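Local coordinates for intracellular protein transport protein USO1 (Saccharomyces cerevisiae S288c, PDB 6LSU), which is required for protein transport from the endoplasmic reticulum to the Golgi complex, acting as a homodimeric tether of which this chain forms the globular head, at residues E86-L91 against I167-A172; F154-N159 against I192-S197; K608-F613 against M630-A635. All coordinates share one frame; numbering follows the deposited sequence.

Interaction 1 (E86-L91 against I167-A172); sequences ETILIL and IQLLEA
The one flat side-chain group at this contact is the amide of Gln168, and Leu89 meets it only loosely. Leu89 CD1 stands 4.5 Å from Gln168 OE1, at the oxygen end of the amide and well out of its plane. Arg103 of helix 103-112 also touches the Gln168 side chain. The contact proper is aliphatic and centres on Leu169. One methyl, Leu169 CD1, reaches between two side chains of the facing helix. It lies 3.9 Å from Ile88 CG2 and 3.9 Å from Leu89 CD2. Ile88 uses its branch methyl, and the Ile88 and Leu169 side chains cross at about a right angle. Leu169 holds its CG anti to the backbone N (chi1 -173°), which turns the branch toward helix 78-91. Leu89 comes in at a slant and also reaches the helix backbone, with its CD2 4.0 Å from Leu169 CA. The short helix axes come within 10.5 Å at an angle of 32°, so the two helices run in roughly the same direction. Helix 78-91 lies in ARM 1 and helix 160-174 in ARM 2. The contact thus joins successive repeats of the head's solenoid. Leu101 and Ile106 of the intervening chain cover Leu89 further. A polar link lies beside the packing: Glu86 OE1 bonds Tyr165 OH, while the same carboxylate makes salt bridges with Lys49 and Lys82. The four touching side chains are buried. Between the segments themselves, methyl packing does the work. It depends on the fit of three branched side chains and on exclusion of water, with no directional bond to fix it.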
ATOM      1  N   GLU A  86     -16.964   8.940  36.774  1.00 48.61           N
ATOM      2  CA  GLU A  86     -17.449  10.058  35.926  1.00 54.83           C
ATOM      3  C   GLU A  86     -16.546  11.254  36.213  1.00 59.49           C
ATOM      4  O   GLU A  86     -16.157  11.966  35.231  1.00 59.69           O
ATOM      5  CB  GLU A  86     -18.918  10.432  36.135  1.00 58.38           C
ATOM      6  CG  GLU A  86     -19.870   9.278  35.933  1.00 65.92           C
ATOM      7  CD  GLU A  86     -21.340   9.480  36.270  1.00 68.78           C
ATOM      8  OE1 GLU A  86     -22.172   8.622  35.806  1.00 73.73           O
ATOM      9  OE2 GLU A  86     -21.670  10.489  36.931  1.00 71.41           O
ATOM     10  N   THR A  87     -16.174  11.447  37.476  1.00 64.40           N
ATOM     11  CA  THR A  87     -15.462  12.681  37.913  1.00 64.56           C
ATOM     12  C   THR A  87     -14.068  12.649  37.289  1.00 57.50           C
ATOM     13  O   THR A  87     -13.674  13.666  36.626  1.00 52.33           O
ATOM     14  CB  THR A  87     -15.499  12.874  39.436  1.00 68.30           C
ATOM     15  OG1 THR A  87     -16.880  13.036  39.801  1.00 58.82           O
ATOM     16  CG2 THR A  87     -14.697  14.097  39.861  1.00 68.46           C
ATOM     17  N   ILE A  88     -13.389  11.515  37.352  1.00 53.33           N
ATOM     18  CA  ILE A  88     -12.023  11.427  36.763  1.00 55.91           C
ATOM     19  C   ILE A  88     -12.076  11.694  35.260  1.00 61.15           C
ATOM     20  O   ILE A  88     -11.182  12.411  34.731  1.00 62.19           O
ATOM     21  CB  ILE A  88     -11.352  10.085  37.054  1.00 56.89           C
ATOM     22  CG1 ILE A  88     -11.301   9.836  38.560  1.00 55.90           C
ATOM     23  CG2 ILE A  88      -9.950  10.067  36.426  1.00 61.33           C
ATOM     24  CD1 ILE A  88     -10.672   8.504  38.912  1.00 59.63           C
ATOM     25  N   LEU A  89     -13.067  11.094  34.589  1.00 62.38           N
ATOM     26  CA  LEU A  89     -13.255  11.219  33.125  1.00 56.26           C
ATOM     27  C   LEU A  89     -13.526  12.678  32.784  1.00 55.65           C
ATOM     28  O   LEU A  89     -13.034  13.154  31.755  1.00 54.68           O
ATOM     29  CB  LEU A  89     -14.400  10.308  32.677  1.00 53.93           C
ATOM     30  CG  LEU A  89     -13.952   8.864  32.478  1.00 52.97           C
ATOM     31  CD1 LEU A  89     -15.114   7.917  32.255  1.00 51.92           C
ATOM     32  CD2 LEU A  89     -12.969   8.798  31.330  1.00 53.21           C
ATOM     33  N   ILE A  90     -14.281  13.376  33.625  1.00 55.84           N
ATOM     34  CA  ILE A  90     -14.530  14.818  33.337  1.00 57.86           C
ATOM     35  C   ILE A  90     -13.193  15.550  33.437  1.00 60.17           C
ATOM     36  O   ILE A  90     -12.840  16.364  32.540  1.00 63.83           O
ATOM     37  CB  ILE A  90     -15.572  15.405  34.271  1.00 55.46           C
ATOM     38  CG1 ILE A  90     -16.927  14.721  34.031  1.00 57.28           C
ATOM     39  CG2 ILE A  90     -15.595  16.916  34.086  1.00 54.44           C
ATOM     40  CD1 ILE A  90     -18.069  15.313  34.839  1.00 58.43           C
ATOM     41  N   LEU A  91     -12.416  15.183  34.449  1.00 62.95           N
ATOM     42  CA  LEU A  91     -11.173  15.914  34.774  1.00 64.41           C
ATOM     43  C   LEU A  91     -10.147  15.720  33.658  1.00 61.44           C
ATOM     44  O   LEU A  91      -9.369  16.683  33.390  1.00 64.02           O
ATOM     45  CB  LEU A  91     -10.649  15.450  36.123  1.00 65.64           C
ATOM     46  CG  LEU A  91     -11.449  15.908  37.339  1.00 63.54           C
ATOM     47  CD1 LEU A  91     -10.882  15.255  38.593  1.00 63.30           C
ATOM     48  CD2 LEU A  91     -11.429  17.418  37.456  1.00 63.95           C
ATOM     49  N   ILE A 167     -13.411   0.886  30.743  1.00 62.61           N
ATOM     50  CA  ILE A 167     -12.842   0.732  29.373  1.00 60.58           C
ATOM     51  C   ILE A 167     -12.387   2.111  28.900  1.00 57.63           C
ATOM     52  O   ILE A 167     -11.243   2.266  28.498  1.00 51.66           O
ATOM     53  CB  ILE A 167     -13.869   0.140  28.388  1.00 62.23           C
ATOM     54  CG1 ILE A 167     -14.220  -1.301  28.742  1.00 64.92           C
ATOM     55  CG2 ILE A 167     -13.317   0.213  26.982  1.00 65.70           C
ATOM     56  CD1 ILE A 167     -15.278  -1.917  27.849  1.00 63.02           C
ATOM     57  N   GLN A 168     -13.282   3.094  28.969  1.00 58.95           N
ATOM     58  CA  GLN A 168     -13.012   4.464  28.479  1.00 52.60           C
ATOM     59  C   GLN A 168     -11.830   5.054  29.243  1.00 56.79           C
ATOM     60  O   GLN A 168     -10.956   5.666  28.552  1.00 58.50           O
ATOM     61  CB  GLN A 168     -14.265   5.328  28.589  1.00 48.54           C
ATOM     62  CG  GLN A 168     -15.315   4.896  27.594  1.00 50.66           C
ATOM     63  CD  GLN A 168     -16.649   5.605  27.744  1.00 51.22           C
ATOM     64  OE1 GLN A 168     -17.152   5.854  28.832  1.00 56.16           O
ATOM     65  NE2 GLN A 168     -17.259   5.893  26.607  1.00 50.20           N
ATOM     66  N   LEU A 169     -11.765   4.870  30.574  1.00 59.36           N
ATOM     67  CA  LEU A 169     -10.697   5.485  31.405  1.00 61.90           C
ATOM     68  C   LEU A 169      -9.354   4.877  31.001  1.00 55.96           C
ATOM     69  O   LEU A 169      -8.398   5.636  30.787  1.00 61.94           O
ATOM     70  CB  LEU A 169     -10.983   5.301  32.901  1.00 66.21           C
ATOM     71  CG  LEU A 169     -10.024   6.036  33.841  1.00 66.70           C
ATOM     72  CD1 LEU A 169      -9.962   7.524  33.522  1.00 63.82           C
ATOM     73  CD2 LEU A 169     -10.433   5.810  35.288  1.00 71.16           C
ATOM     74  N   LEU A 170      -9.318   3.562  30.833  1.00 53.34           N
ATOM     75  CA  LEU A 170      -8.125   2.826  30.334  1.00 55.54           C
ATOM     76  C   LEU A 170      -7.705   3.271  28.936  1.00 55.97           C
ATOM     77  O   LEU A 170      -6.472   3.290  28.677  1.00 58.60           O
ATOM     78  CB  LEU A 170      -8.449   1.333  30.341  1.00 57.59           C
ATOM     79  CG  LEU A 170      -8.395   0.746  31.746  1.00 62.07           C
ATOM     80  CD1 LEU A 170      -8.730  -0.736  31.714  1.00 61.26           C
ATOM     81  CD2 LEU A 170      -7.012   0.991  32.373  1.00 62.52           C
ATOM     82  N   GLU A 171      -8.667   3.549  28.053  1.00 55.02           N
ATOM     83  CA  GLU A 171      -8.349   4.099  26.714  1.00 57.58           C
ATOM     84  C   GLU A 171      -7.668   5.460  26.915  1.00 52.58           C
ATOM     85  O   GLU A 171      -6.760   5.763  26.193  1.00 54.78           O
ATOM     86  CB  GLU A 171      -9.600   4.277  25.837  1.00 53.81           C
ATOM     87  CG  GLU A 171     -10.148   3.038  25.178  1.00 53.70           C
ATOM     88  CD  GLU A 171     -11.443   3.401  24.434  1.00 63.05           C
ATOM     89  OE1 GLU A 171     -11.385   3.705  23.208  1.00 69.33           O
ATOM     90  OE2 GLU A 171     -12.511   3.479  25.083  1.00 56.49           O
ATOM     91  N   ALA A 172      -8.162   6.284  27.822  1.00 52.92           N
ATOM     92  CA  ALA A 172      -7.601   7.630  28.088  1.00 54.91           C
ATOM     93  C   ALA A 172      -6.143   7.519  28.543  1.00 61.85           C
ATOM     94  O   ALA A 172      -5.273   8.240  28.005  1.00 58.16           O
ATOM     95  CB  ALA A 172      -8.450   8.329  29.095  1.00 54.49           C
TER

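Interaction 2 (F154-N159 against I192-S197)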
ATOM      1  N   PHE A 154     -13.111  -4.109  38.309  1.00 70.33           N
ATOM      2  CA  PHE A 154     -14.430  -3.470  38.033  1.00 67.24           C
ATOM      3  C   PHE A 154     -15.202  -4.120  36.860  1.00 71.72           C
ATOM      4  O   PHE A 154     -16.443  -3.956  36.784  1.00 72.29           O
ATOM      5  CB  PHE A 154     -14.274  -1.974  37.734  1.00 70.43           C
ATOM      6  CG  PHE A 154     -14.010  -1.100  38.935  1.00 72.47           C
ATOM      7  CD1 PHE A 154     -14.278  -1.546  40.226  1.00 74.35           C
ATOM      8  CD2 PHE A 154     -13.571   0.204  38.771  1.00 71.94           C
ATOM      9  CE1 PHE A 154     -14.036  -0.729  41.319  1.00 75.03           C
ATOM     10  CE2 PHE A 154     -13.363   1.028  39.869  1.00 75.30           C
ATOM     11  CZ  PHE A 154     -13.583   0.554  41.146  1.00 70.03           C
ATOM     12  N   TRP A 155     -14.535  -4.805  35.927  1.00 68.89           N
ATOM     13  CA  TRP A 155     -15.238  -5.488  34.811  1.00 72.45           C
ATOM     14  C   TRP A 155     -16.078  -6.663  35.331  1.00 79.23           C
ATOM     15  O   TRP A 155     -16.909  -7.168  34.574  1.00 81.80           O
ATOM     16  CB  TRP A 155     -14.266  -5.917  33.701  1.00 67.70           C
ATOM     17  CG  TRP A 155     -13.730  -4.758  32.913  1.00 63.63           C
ATOM     18  CD1 TRP A 155     -14.367  -3.561  32.674  1.00 60.10           C
ATOM     19  CD2 TRP A 155     -12.423  -4.646  32.324  1.00 57.08           C
ATOM     20  NE1 TRP A 155     -13.549  -2.738  31.937  1.00 62.02           N
ATOM     21  CE2 TRP A 155     -12.361  -3.388  31.683  1.00 62.52           C
ATOM     22  CE3 TRP A 155     -11.320  -5.489  32.237  1.00 63.61           C
ATOM     23  CZ2 TRP A 155     -11.232  -2.956  30.983  1.00 66.07           C
ATOM     24  CZ3 TRP A 155     -10.211  -5.079  31.516  1.00 67.51           C
ATOM     25  CH2 TRP A 155     -10.157  -3.818  30.913  1.00 68.07           C
ATOM     26  N   GLU A 156     -15.874  -7.100  36.574  1.00 82.30           N
ATOM     27  CA  GLU A 156     -16.704  -8.166  37.199  1.00 74.79           C
ATOM     28  C   GLU A 156     -17.984  -7.528  37.773  1.00 67.82           C
ATOM     29  O   GLU A 156     -18.992  -8.203  37.847  1.00 69.01           O
ATOM     30  CB  GLU A 156     -15.912  -8.927  38.273  1.00 77.49           C
ATOM     31  CG  GLU A 156     -14.512  -9.355  37.868  1.00 75.39           C
ATOM     32  CD  GLU A 156     -14.431 -10.120  36.550  1.00 91.68           C
ATOM     33  OE1 GLU A 156     -15.438 -10.801  36.194  1.00 93.20           O
ATOM     34  OE2 GLU A 156     -13.354 -10.033  35.847  1.00 85.53           O
ATOM     35  N   ILE A 157     -17.978  -6.257  38.143  1.00 63.99           N
ATOM     36  CA  ILE A 157     -19.216  -5.565  38.615  1.00 63.01           C
ATOM     37  C   ILE A 157     -20.290  -5.752  37.550  1.00 65.77           C
ATOM     38  O   ILE A 157     -19.979  -5.688  36.365  1.00 77.11           O
ATOM     39  CB  ILE A 157     -18.991  -4.073  38.926  1.00 59.79           C
ATOM     40  CG1 ILE A 157     -17.961  -3.886  40.039  1.00 59.89           C
ATOM     41  CG2 ILE A 157     -20.312  -3.398  39.266  1.00 64.56           C
ATOM     42  CD1 ILE A 157     -17.758  -2.430  40.477  1.00 67.60           C
ATOM     43  N   ASP A 158     -21.520  -5.947  38.005  1.00 78.00           N
ATOM     44  CA  ASP A 158     -22.711  -6.250  37.182  1.00 80.41           C
ATOM     45  C   ASP A 158     -23.398  -4.911  36.874  1.00 74.74           C
ATOM     46  O   ASP A 158     -24.622  -4.802  37.070  1.00 67.55           O
ATOM     47  CB  ASP A 158     -23.571  -7.289  37.908  1.00 85.83           C
ATOM     48  CG  ASP A 158     -24.896  -7.534  37.218  1.00101.49           C
ATOM     49  OD1 ASP A 158     -24.867  -8.201  36.157  1.00113.60           O
ATOM     50  OD2 ASP A 158     -25.940  -7.007  37.725  1.00112.59           O
ATOM     51  N   ASN A 159     -22.617  -3.925  36.430  1.00 76.27           N
ATOM     52  CA  ASN A 159     -23.096  -2.545  36.143  1.00 76.53           C
ATOM     53  C   ASN A 159     -22.554  -2.080  34.769  1.00 75.53           C
ATOM     54  O   ASN A 159     -21.311  -1.965  34.633  1.00 75.68           O
ATOM     55  CB  ASN A 159     -22.730  -1.610  37.294  1.00 69.22           C
ATOM     56  CG  ASN A 159     -23.402  -0.260  37.176  1.00 71.89           C
ATOM     57  OD1 ASN A 159     -23.348   0.369  36.119  1.00 78.21           O
ATOM     58  ND2 ASN A 159     -24.002   0.204  38.264  1.00 72.31           N
ATOM     59  N   ILE A 192      -5.811  -9.619  30.127  1.00 72.56           N
ATOM     60  CA  ILE A 192      -6.130  -9.673  28.672  1.00 70.67           C
ATOM     61  C   ILE A 192      -7.366 -10.573  28.454  1.00 72.90           C
ATOM     62  O   ILE A 192      -8.320 -10.162  27.755  1.00 78.17           O
ATOM     63  CB  ILE A 192      -4.897 -10.172  27.885  1.00 76.29           C
ATOM     64  CG1 ILE A 192      -3.645  -9.296  28.066  1.00 77.04           C
ATOM     65  CG2 ILE A 192      -5.259 -10.378  26.426  1.00 76.34           C
ATOM     66  CD1 ILE A 192      -3.883  -7.788  27.968  1.00 84.74           C
ATOM     67  N   SER A 193      -7.379 -11.776  29.020  1.00 75.10           N
ATOM     68  CA  SER A 193      -8.468 -12.767  28.792  1.00 76.32           C
ATOM     69  C   SER A 193      -9.784 -12.079  29.100  1.00 68.46           C
ATOM     70  O   SER A 193     -10.763 -12.331  28.388  1.00 68.24           O
ATOM     71  CB  SER A 193      -8.337 -14.025  29.616  1.00 71.23           C
ATOM     72  OG  SER A 193      -6.997 -14.200  30.011  1.00 86.93           O
ATOM     73  N   THR A 194      -9.764 -11.266  30.147  1.00 65.13           N
ATOM     74  CA  THR A 194     -10.954 -10.553  30.667  1.00 72.72           C
ATOM     75  C   THR A 194     -11.391  -9.527  29.633  1.00 67.04           C
ATOM     76  O   THR A 194     -12.548  -9.618  29.272  1.00 65.21           O
ATOM     77  CB  THR A 194     -10.691  -9.909  32.040  1.00 70.72           C
ATOM     78  OG1 THR A 194     -10.342 -10.947  32.945  1.00 68.87           O
ATOM     79  CG2 THR A 194     -11.889  -9.160  32.573  1.00 67.77           C
ATOM     80  N   MET A 195     -10.468  -8.632  29.208  1.00 70.27           N
ATOM     81  CA  MET A 195     -10.640  -7.670  28.077  1.00 68.59           C
ATOM     82  C   MET A 195     -11.248  -8.357  26.849  1.00 67.36           C
ATOM     83  O   MET A 195     -12.314  -7.907  26.363  1.00 70.81           O
ATOM     84  CB  MET A 195      -9.296  -7.089  27.658  1.00 68.36           C
ATOM     85  CG  MET A 195      -9.129  -5.659  27.996  1.00 68.95           C
ATOM     86  SD  MET A 195      -7.688  -5.051  27.079  1.00 79.37           S
ATOM     87  CE  MET A 195      -7.048  -3.957  28.359  1.00 76.43           C
ATOM     88  N   VAL A 196     -10.618  -9.429  26.376  1.00 64.24           N
ATOM     89  CA  VAL A 196     -11.166 -10.168  25.203  1.00 72.64           C
ATOM     90  C   VAL A 196     -12.624 -10.559  25.519  1.00 75.29           C
ATOM     91  O   VAL A 196     -13.494 -10.446  24.601  1.00 74.04           O
ATOM     92  CB  VAL A 196     -10.296 -11.376  24.823  1.00 68.35           C
ATOM     93  CG1 VAL A 196     -10.978 -12.212  23.758  1.00 69.41           C
ATOM     94  CG2 VAL A 196      -8.908 -10.958  24.376  1.00 64.43           C
ATOM     95  N   SER A 197     -12.924 -10.904  26.770  1.00 70.67           N
ATOM     96  CA  SER A 197     -14.277 -11.374  27.172  1.00 71.29           C
ATOM     97  C   SER A 197     -15.285 -10.230  27.083  1.00 68.98           C
ATOM     98  O   SER A 197     -16.477 -10.551  26.795  1.00 69.09           O
ATOM     99  CB  SER A 197     -14.291 -12.016  28.529  1.00 75.96           C
ATOM    100  OG  SER A 197     -13.334 -13.080  28.588  1.00 91.22           O
TER
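Trp155 and Thr194 meet because each turns its apolar part into the gap. The tryptophan CG lies beside its backbone N (chi1 -71°), which swings the indole toward helix 191-198. Thr194 holds OG1 beside the backbone N (chi1 -60°), which puts CG2 anti to that N and turned to the loop. That methyl sits at the edge of the indole, near the ring plane, with Thr194 CG2 3.7 Å from Trp155 CE3. Further round the six-membered ring, Met195 CG approaches obliquely, 3.6 Å from Trp155 CH2. Met195 CE lies 4.0 Å from Trp155 CH2. The exposed Glu156 comes at the threonine methyl from the opposite direction, with its OE2 3.7 Å from Thr194 CG2. This is a plain contact of a carboxylate with a methyl. The hydroxyl of Thr194 is used close by in the chain: OG1 bonds Thr190 O, just before helix 191-198. Ser197 OG donates to Ser193 O, at 2.7 Å. An alanine in place of Trp155 would probably leave the Thr194 methyl and the Met195 chain without the indole they rest on, and open a gap between this loop and helix 191-198. The loop belongs to ARM 2, between helices 145-154 and 160-174. Asn159 at its end is the N-cap of the latter helix, its OD1 making a weak bond to Ile162 N. The facing helix belongs to ARM 3. The indole also packs on Thr166, Ile167 and Leu170 of helix 160-174. Met195 rests on Leu213, Leu214 and Val217, and Trp155 also touches Leu213, so the indole fills the junction of helices 160-174, 191-198 and 204-218.

Interaction 3 (K608-F613 against M630-A635)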
ATOM      1  N   LYS A 608      23.837   7.827 -38.661  1.00 78.03           N
ATOM      2  CA  LYS A 608      23.960   9.175 -39.285  1.00 74.85           C
ATOM      3  C   LYS A 608      22.864  10.063 -38.703  1.00 67.82           C
ATOM      4  O   LYS A 608      23.219  11.093 -38.092  1.00 64.58           O
ATOM      5  CB  LYS A 608      23.965   9.109 -40.821  1.00 82.14           C
ATOM      6  CG  LYS A 608      25.264   8.564 -41.417  1.00 80.54           C
ATOM      7  CD  LYS A 608      25.479   8.879 -42.882  1.00 83.67           C
ATOM      8  CE  LYS A 608      24.836   7.892 -43.829  1.00 90.35           C
ATOM      9  NZ  LYS A 608      24.824   8.407 -45.221  1.00 90.29           N
ATOM     10  N   SER A 609      21.591   9.659 -38.806  1.00 66.99           N
ATOM     11  CA  SER A 609      20.435  10.353 -38.133  1.00 63.51           C
ATOM     12  C   SER A 609      20.717  10.655 -36.649  1.00 63.52           C
ATOM     13  O   SER A 609      20.465  11.788 -36.163  1.00 64.24           O
ATOM     14  CB  SER A 609      19.227   9.525 -38.248  1.00 61.34           C
ATOM     15  OG  SER A 609      18.835   9.431 -39.608  1.00 65.45           O
ATOM     16  N   LEU A 610      21.204   9.685 -35.890  1.00 61.40           N
ATOM     17  CA  LEU A 610      21.407   9.920 -34.444  1.00 66.44           C
ATOM     18  C   LEU A 610      22.497  10.978 -34.251  1.00 65.70           C
ATOM     19  O   LEU A 610      22.263  11.939 -33.489  1.00 74.75           O
ATOM     20  CB  LEU A 610      21.717   8.594 -33.750  1.00 73.85           C
ATOM     21  CG  LEU A 610      20.604   7.548 -33.831  1.00 69.05           C
ATOM     22  CD1 LEU A 610      21.040   6.280 -33.157  1.00 69.88           C
ATOM     23  CD2 LEU A 610      19.301   8.043 -33.243  1.00 73.24           C
ATOM     24  N   LEU A 611      23.628  10.847 -34.945  1.00 69.87           N
ATOM     25  CA  LEU A 611      24.707  11.868 -34.911  1.00 71.28           C
ATOM     26  C   LEU A 611      24.161  13.234 -35.351  1.00 67.56           C
ATOM     27  O   LEU A 611      24.388  14.238 -34.647  1.00 65.95           O
ATOM     28  CB  LEU A 611      25.844  11.404 -35.806  1.00 76.07           C
ATOM     29  CG  LEU A 611      26.956  10.668 -35.074  1.00 82.95           C
ATOM     30  CD1 LEU A 611      27.982  10.196 -36.075  1.00 89.00           C
ATOM     31  CD2 LEU A 611      27.607  11.560 -34.029  1.00 87.10           C
ATOM     32  N   SER A 612      23.434  13.293 -36.455  1.00 60.30           N
ATOM     33  CA  SER A 612      22.830  14.566 -36.916  1.00 67.14           C
ATOM     34  C   SER A 612      21.980  15.127 -35.767  1.00 69.93           C
ATOM     35  O   SER A 612      22.108  16.343 -35.431  1.00 73.66           O
ATOM     36  CB  SER A 612      22.024  14.388 -38.183  1.00 68.38           C
ATOM     37  OG  SER A 612      22.776  13.718 -39.199  1.00 75.55           O
ATOM     38  N   PHE A 613      21.112  14.295 -35.200  1.00 76.56           N
ATOM     39  CA  PHE A 613      20.137  14.751 -34.177  1.00 77.81           C
ATOM     40  C   PHE A 613      20.914  15.330 -32.993  1.00 72.18           C
ATOM     41  O   PHE A 613      20.549  16.413 -32.552  1.00 79.32           O
ATOM     42  CB  PHE A 613      19.166  13.647 -33.734  1.00 75.61           C
ATOM     43  CG  PHE A 613      18.174  14.191 -32.737  1.00 71.42           C
ATOM     44  CD1 PHE A 613      18.555  14.413 -31.423  1.00 71.37           C
ATOM     45  CD2 PHE A 613      16.895  14.563 -33.120  1.00 69.23           C
ATOM     46  CE1 PHE A 613      17.684  15.003 -30.518  1.00 65.11           C
ATOM     47  CE2 PHE A 613      16.022  15.139 -32.202  1.00 63.45           C
ATOM     48  CZ  PHE A 613      16.433  15.376 -30.914  1.00 57.84           C
ATOM     49  N   MET A 630      24.585   8.835 -25.605  1.00 74.30           N
ATOM     50  CA  MET A 630      24.869   7.637 -24.764  1.00 70.73           C
ATOM     51  C   MET A 630      24.711   6.347 -25.602  1.00 73.00           C
ATOM     52  O   MET A 630      25.562   5.397 -25.520  1.00 61.39           O
ATOM     53  CB  MET A 630      23.903   7.590 -23.592  1.00 74.09           C
ATOM     54  CG  MET A 630      24.461   6.780 -22.455  1.00 81.15           C
ATOM     55  SD  MET A 630      23.245   6.528 -21.161  1.00 74.29           S
ATOM     56  CE  MET A 630      22.971   8.232 -20.667  1.00 79.52           C
ATOM     57  N   LEU A 631      23.647   6.299 -26.413  1.00 63.50           N
ATOM     58  CA  LEU A 631      23.398   5.140 -27.290  1.00 59.56           C
ATOM     59  C   LEU A 631      24.666   4.854 -28.095  1.00 72.72           C
ATOM     60  O   LEU A 631      25.098   3.636 -28.163  1.00 76.06           O
ATOM     61  CB  LEU A 631      22.215   5.473 -28.195  1.00 58.66           C
ATOM     62  CG  LEU A 631      21.324   4.297 -28.562  1.00 59.65           C
ATOM     63  CD1 LEU A 631      20.515   4.584 -29.837  1.00 55.08           C
ATOM     64  CD2 LEU A 631      22.168   3.032 -28.748  1.00 63.14           C
ATOM     65  N   LEU A 632      25.225   5.893 -28.732  1.00 70.48           N
ATOM     66  CA  LEU A 632      26.360   5.738 -29.677  1.00 75.19           C
ATOM     67  C   LEU A 632      27.617   5.311 -28.915  1.00 66.01           C
ATOM     68  O   LEU A 632      28.318   4.375 -29.381  1.00 69.32           O
ATOM     69  CB  LEU A 632      26.576   7.070 -30.413  1.00 79.38           C
ATOM     70  CG  LEU A 632      25.423   7.461 -31.326  1.00 75.22           C
ATOM     71  CD1 LEU A 632      25.592   8.876 -31.825  1.00 69.16           C
ATOM     72  CD2 LEU A 632      25.303   6.481 -32.496  1.00 74.40           C
ATOM     73  N   GLY A 633      27.889   5.977 -27.808  1.00 63.92           N
ATOM     74  CA  GLY A 633      28.951   5.577 -26.871  1.00 71.43           C
ATOM     75  C   GLY A 633      28.836   4.119 -26.495  1.00 70.41           C
ATOM     76  O   GLY A 633      29.811   3.388 -26.710  1.00 76.63           O
ATOM     77  N   VAL A 634      27.673   3.701 -25.986  1.00 75.14           N
ATOM     78  CA  VAL A 634      27.470   2.321 -25.457  1.00 72.53           C
ATOM     79  C   VAL A 634      27.683   1.380 -26.640  1.00 70.97           C
ATOM     80  O   VAL A 634      28.415   0.405 -26.473  1.00 71.98           O
ATOM     81  CB  VAL A 634      26.101   2.148 -24.745  1.00 71.51           C
ATOM     82  CG1 VAL A 634      25.695   0.680 -24.588  1.00 69.04           C
ATOM     83  CG2 VAL A 634      26.094   2.841 -23.389  1.00 64.06           C
ATOM     84  N   ALA A 635      27.083   1.690 -27.794  1.00 74.68           N
ATOM     85  CA  ALA A 635      27.208   0.886 -29.034  1.00 78.65           C
ATOM     86  C   ALA A 635      28.694   0.755 -29.360  1.00 78.28           C
ATOM     87  O   ALA A 635      29.121  -0.337 -29.802  1.00 75.31           O
ATOM     88  CB  ALA A 635      26.447   1.509 -30.178  1.00 76.98           C
TER
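Leu610, Leu611, Leu631 and Leu632 interlock here, each helix offering two neighbouring leucines. Leu610 is the first bump. Its CD1 points at the pair opposite, lying 3.8 Å from Leu631 CD1 and 4.3 Å from Leu632 CD2. It therefore enters the dip between those two side chains, closer to the Leu631 wall. Leu632 answers from the other helix and carries the largest share of the buried area. While its CD2 branch faces Leu610, its CD1 branch presses on Leu611, with Leu632 CD1 4.0 Å from Leu611 CG and 4.0 Å from Leu611 CD2. The fork of Leu632 thus spans the step from Leu610 to Leu611. Its CG lies beside the backbone N (chi1 -66°), and the branches extend across the gap. Leu610 and Leu631 cross at a slant, as do Leu611 and Leu632. The short axes approach to 10.7 Å with 133° between their directions, so helices 604-614 and 622-637 run roughly against each other, strongly inclined. Both segments lie in ARM 10, so the contact packs the inside of one repeat. Other helices close its sides. Phe600 of helix 594-601 touches both Leu610 and Leu631. Leu583 and Leu590 of helix 577-590 back Leu631, and Phe653, Thr657 and Leu658 of helix 647-658 cover Leu611. On the outer side of helix 604-614, Ser612 turns back to its own helix. Its OG donates to Lys608 O at 2.9 Å from above the carbonyl plane, and the same oxygen also accepts Ser612 N. The buried contact face is wholly aliphatic. Its hold comes from shape and the burial of leucine surface, with no polar group taking part between the two segments.

How the interactions relate
Interactions 1 and 3 are buried helix pairs held by aliphatic packing, with a glutamine amide at the margin of the first. Interaction 2 is partly buried, with an exposed carboxylate at its margin. Interaction 1 joins ARM 1 to ARM 2 through roughly parallel helices. Interaction 2 joins ARM 2 to ARM 3 through a loop and a helix, with an aromatic ring as filler. Interaction 3 stays within ARM 10 and pairs strongly inclined helices. Helix 160-174 carries one side of interaction 1 and is also packed by the indole of interaction 2, so the two touch directly. Interaction 3 lies on the opposite side of the chain's centre, its centre about 74 Å from that of interaction 1.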